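Local coordinates for oxidase/hydroxylase (Streptomyces hygroscopicus subsp. hygroscopicus, PDB 4XCB), which probably acts as a 2-oxoglutarate-dependent oxygenase of hygromycin B biosynthesis, holding metal, 2-oxoglutarate and hygromycin B in a double-stranded beta-helix, at residues A[87-92]-A[230-235]. Residues are numbered along the deposited sequence; the frame is centred on the assembly and turned at random.
Sequences RLLEGY and TFFTEW. With HY0 (hygromycin b variant), chain G; AKG (2-oxoglutaric acid), chain F.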
loop_
_atom_site.group_PDB
_atom_site.type_symbol
_atom_site.label_atom_id
_atom_site.label_comp_id
_atom_site.label_asym_id
_atom_site.label_seq_id
_atom_site.Cartn_x
_atom_site.Cartn_y
_atom_site.Cartn_z
ATOM N N ARG A 87 22.127 10.220 4.242
ATOM C CA ARG A 87 22.746 11.525 4.083
ATOM C C ARG A 87 22.174 12.490 5.120
ATOM O O ARG A 87 20.992 12.435 5.445
ATOM C CB ARG A 87 22.521 12.039 2.662
ATOM C CG ARG A 87 23.191 13.351 2.358
ATOM C CD ARG A 87 22.782 13.873 0.984
ATOM N NE ARG A 87 23.607 15.024 0.658
ATOM C CZ ARG A 87 23.493 15.765 -0.436
ATOM N NH1 ARG A 87 22.560 15.501 -1.340
ATOM N NH2 ARG A 87 24.325 16.786 -0.620
ATOM N N LEU A 88 23.020 13.352 5.665
ATOM C CA LEU A 88 22.580 14.428 6.546
ATOM C C LEU A 88 21.974 15.555 5.722
ATOM O O LEU A 88 22.651 16.122 4.859
ATOM C CB LEU A 88 23.763 14.934 7.379
ATOM C CG LEU A 88 23.484 16.155 8.255
ATOM C CD1 LEU A 88 22.543 15.813 9.390
ATOM C CD2 LEU A 88 24.796 16.714 8.805
ATOM N N LEU A 89 20.705 15.888 5.972
ATOM C CA LEU A 89 20.017 16.855 5.103
ATOM C C LEU A 89 19.974 18.263 5.689
ATOM O O LEU A 89 19.922 19.253 4.952
ATOM C CB LEU A 89 18.593 16.385 4.805
ATOM C CG LEU A 89 18.491 15.035 4.112
ATOM C CD1 LEU A 89 17.014 14.741 3.933
ATOM C CD2 LEU A 89 19.219 15.009 2.780
ATOM N N GLU A 90 20.022 18.352 7.011
ATOM C CA GLU A 90 20.017 19.647 7.693
ATOM C C GLU A 90 20.361 19.499 9.164
ATOM O O GLU A 90 20.237 18.422 9.733
ATOM C CB GLU A 90 18.663 20.340 7.558
ATOM C CG GLU A 90 17.510 19.485 8.026
ATOM C CD GLU A 90 16.179 20.215 7.966
ATOM O OE1 GLU A 90 15.139 19.530 8.004
ATOM O OE2 GLU A 90 16.168 21.462 7.890
ATOM N N GLY A 91 20.809 20.589 9.774
ATOM C CA GLY A 91 21.015 20.600 11.207
ATOM C C GLY A 91 20.867 22.023 11.683
ATOM O O GLY A 91 21.636 22.906 11.273
ATOM N N TYR A 92 19.874 22.263 12.533
ATOM C CA TYR A 92 19.610 23.618 12.996
ATOM C C TYR A 92 19.232 23.656 14.470
ATOM O O TYR A 92 18.992 22.622 15.093
ATOM C CB TYR A 92 18.506 24.270 12.155
ATOM C CG TYR A 92 17.169 23.568 12.217
ATOM C CD1 TYR A 92 16.857 22.550 11.326
ATOM C CD2 TYR A 92 16.215 23.948 13.148
ATOM C CE1 TYR A 92 15.640 21.910 11.371
ATOM C CE2 TYR A 92 14.997 23.312 13.204
ATOM C CZ TYR A 92 14.718 22.297 12.310
ATOM O OH TYR A 92 13.495 21.674 12.370
ATOM N N THR A 230 20.685 9.067 0.368
ATOM C CA THR A 230 21.764 9.781 -0.296
ATOM C C THR A 230 21.334 10.527 -1.548
ATOM O O THR A 230 22.043 11.436 -1.982
ATOM C CB THR A 230 22.908 8.828 -0.685
ATOM O OG1 THR A 230 22.395 7.748 -1.483
ATOM C CG2 THR A 230 23.557 8.273 0.557
ATOM N N PHE A 231 20.195 10.167 -2.125
ATOM C CA PHE A 231 19.736 10.839 -3.340
ATOM C C PHE A 231 18.793 12.004 -3.039
ATOM O O PHE A 231 18.308 12.641 -3.969
ATOM C CB PHE A 231 19.053 9.846 -4.296
ATOM C CG PHE A 231 18.013 8.992 -3.647
ATOM C CD1 PHE A 231 18.330 7.731 -3.158
ATOM C CD2 PHE A 231 16.721 9.458 -3.505
ATOM C CE1 PHE A 231 17.372 6.948 -2.551
ATOM C CE2 PHE A 231 15.759 8.673 -2.889
ATOM C CZ PHE A 231 16.093 7.423 -2.409
ATOM N N PHE A 232 18.518 12.266 -1.759
ATOM C CA PHE A 232 17.810 13.490 -1.380
ATOM C C PHE A 232 18.781 14.664 -1.367
ATOM O O PHE A 232 19.939 14.504 -0.973
ATOM C CB PHE A 232 17.151 13.368 0.005
ATOM C CG PHE A 232 15.757 12.785 -0.022
ATOM C CD1 PHE A 232 15.386 11.858 -0.979
ATOM C CD2 PHE A 232 14.834 13.153 0.946
ATOM C CE1 PHE A 232 14.101 11.322 -0.981
ATOM C CE2 PHE A 232 13.564 12.617 0.951
ATOM C CZ PHE A 232 13.196 11.710 -0.001
ATOM N N THR A 233 18.324 15.833 -1.808
ATOM C CA THR A 233 19.134 17.046 -1.687
ATOM C C THR A 233 19.102 17.602 -0.260
ATOM O O THR A 233 18.156 17.357 0.498
ATOM C CB THR A 233 18.669 18.164 -2.648
ATOM O OG1 THR A 233 17.311 18.525 -2.362
ATOM C CG2 THR A 233 18.801 17.743 -4.091
ATOM N N GLU A 234 20.129 18.369 0.112
ATOM C CA GLU A 234 20.116 19.005 1.428
ATOM C C GLU A 234 18.902 19.920 1.506
ATOM O O GLU A 234 18.463 20.451 0.482
ATOM C CB GLU A 234 21.417 19.763 1.685
ATOM C CG GLU A 234 22.577 18.823 1.970
ATOM C CD GLU A 234 23.933 19.506 1.953
ATOM O OE1 GLU A 234 23.985 20.721 1.676
ATOM O OE2 GLU A 234 24.942 18.813 2.209
ATOM N N TRP A 235 18.344 20.111 2.700
ATOM C CA TRP A 235 17.094 20.865 2.770
ATOM C C TRP A 235 17.242 22.317 2.345
ATOM O O TRP A 235 18.167 23.027 2.754
ATOM C CB TRP A 235 16.467 20.841 4.166
ATOM C CG TRP A 235 15.147 21.523 4.117
ATOM C CD1 TRP A 235 13.967 20.989 3.685
ATOM C CD2 TRP A 235 14.871 22.893 4.443
ATOM N NE1 TRP A 235 12.970 21.935 3.743
ATOM C CE2 TRP A 235 13.498 23.110 4.203
ATOM C CE3 TRP A 235 15.648 23.953 4.921
ATOM C CZ2 TRP A 235 12.889 24.339 4.426
ATOM C CZ3 TRP A 235 15.033 25.175 5.149
ATOM C CH2 TRP A 235 13.674 25.356 4.897
HETATM C C1 HY0 G . 6.695 26.260 4.428
HETATM C C2 HY0 G . 5.795 27.250 3.724
HETATM C C3 HY0 G . 6.540 28.561 3.514
HETATM C C4 HY0 G . 6.998 29.132 4.855
HETATM C C5 HY0 G . 7.819 28.111 5.648
HETATM C C6 HY0 G . 7.128 26.789 5.774
HETATM N N7 HY0 G . 5.425 26.706 2.474
HETATM O O8 HY0 G . 5.955 25.079 4.633
HETATM N N9 HY0 G . 7.791 30.288 4.611
HETATM C C10 HY0 G . 6.901 31.416 4.350
HETATM O O11 HY0 G . 8.021 28.628 6.946
HETATM C C12 HY0 G . 8.421 23.928 7.783
HETATM C C13 HY0 G . 7.532 25.088 7.426
HETATM O O14 HY0 G . 7.289 25.966 8.498
HETATM C C15 HY0 G . 6.673 25.289 9.558
HETATM C C16 HY0 G . 7.728 24.450 10.209
HETATM C C17 HY0 G . 8.211 23.393 9.134
HETATM O O18 HY0 G . 8.079 25.851 6.354
HETATM C C19 HY0 G . 6.122 26.316 10.543
HETATM O O20 HY0 G . 4.993 26.954 9.940
HETATM O O21 HY0 G . 8.793 25.228 10.609
HETATM O O22 HY0 G . 9.384 22.847 9.571
HETATM C C23 HY0 G . 10.334 23.021 8.502
HETATM C C24 HY0 G . 11.689 23.243 9.087
HETATM C C25 HY0 G . 12.756 23.100 8.012
HETATM C C26 HY0 G . 12.615 21.785 7.272
HETATM C C27 HY0 G . 11.242 21.718 6.695
HETATM O O28 HY0 G . 10.314 21.832 7.749
HETATM O O29 HY0 G . 9.879 24.178 7.679
HETATM O O30 HY0 G . 11.815 24.563 9.626
HETATM O O31 HY0 G . 14.021 23.232 8.617
HETATM O O32 HY0 G . 12.834 20.666 8.135
HETATM C C33 HY0 G . 11.011 20.369 5.989
HETATM C C34 HY0 G . 9.880 20.503 5.002
HETATM O O35 HY0 G . 10.279 21.209 3.846
HETATM N N36 HY0 G . 10.627 19.413 6.959
HETATM C C1 AKG F . 10.432 21.663 13.534
HETATM O O1 AKG F . 10.030 21.375 12.363
HETATM O O2 AKG F . 11.477 22.360 13.707
HETATM C C2 AKG F . 9.664 21.166 14.729
HETATM O O5 AKG F . 8.737 20.403 14.520
HETATM C C3 AKG F . 10.026 21.650 16.123
HETATM C C4 AKG F . 9.556 20.732 17.226
HETATM C C5 AKG F . 9.708 21.423 18.572
HETATM O O3 AKG F . 9.500 20.778 19.637
HETATM O O4 AKG F . 10.043 22.638 18.611
HETATM O O HOH W 1 24.803 16.151 3.177
HETATM O O HOH W 2 19.805 22.344 4.585
#
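Leu89 O accepts a nearly straight hydrogen bond from Trp235 N at 2.9 Å, tying the loop after strand 220-229 to strand 86-96. Glu90 OE2 lies 3.8 Å from Trp235 CB; both side chains reach the antibiotic. The carboxylate takes hydroxyls HY0 O32 on OE1 (2.6 Å) and HY0 O31 on OE2. The indole, a flat apolar surface suited to sugar carbons, lays one face over HY0 C26, offset toward the ring's rim, while Trp235 NE1 donates to HY0 O35 at 2.8 Å. With an alanine at Trp235, HY0 O35 would probably lose this donor and the sugar carbons their flat cover.

At the other end, Arg87 is extended, CG anti to the backbone N, and its NH1 makes a bent hydrogen bond to Phe232 O at 2.8 Å, the oxygen somewhat out of the guanidinium plane. Glu234 CG sits over one guanidinium face; its OE2 makes a long salt bridge with Arg87 NH2 (3.5 Å). A water accepts from Arg87 NE, within bonding reach of Glu234 OE2 and Leu88 O. Between these ends, branched Leu89 packs CD2 on Phe232 CB (3.8 Å).

Further out, a classic beta bulge sets Leu89 and Glu90 opposite Gly226; Tyr138 OH also bonds Glu90 OE1. Tyr92 OH donates to AKG O2, so the strand serves 2-oxoglutarate and hygromycin B, probably the product of ring closure, whose hydroxyls Glu90's charge probably holds more firmly.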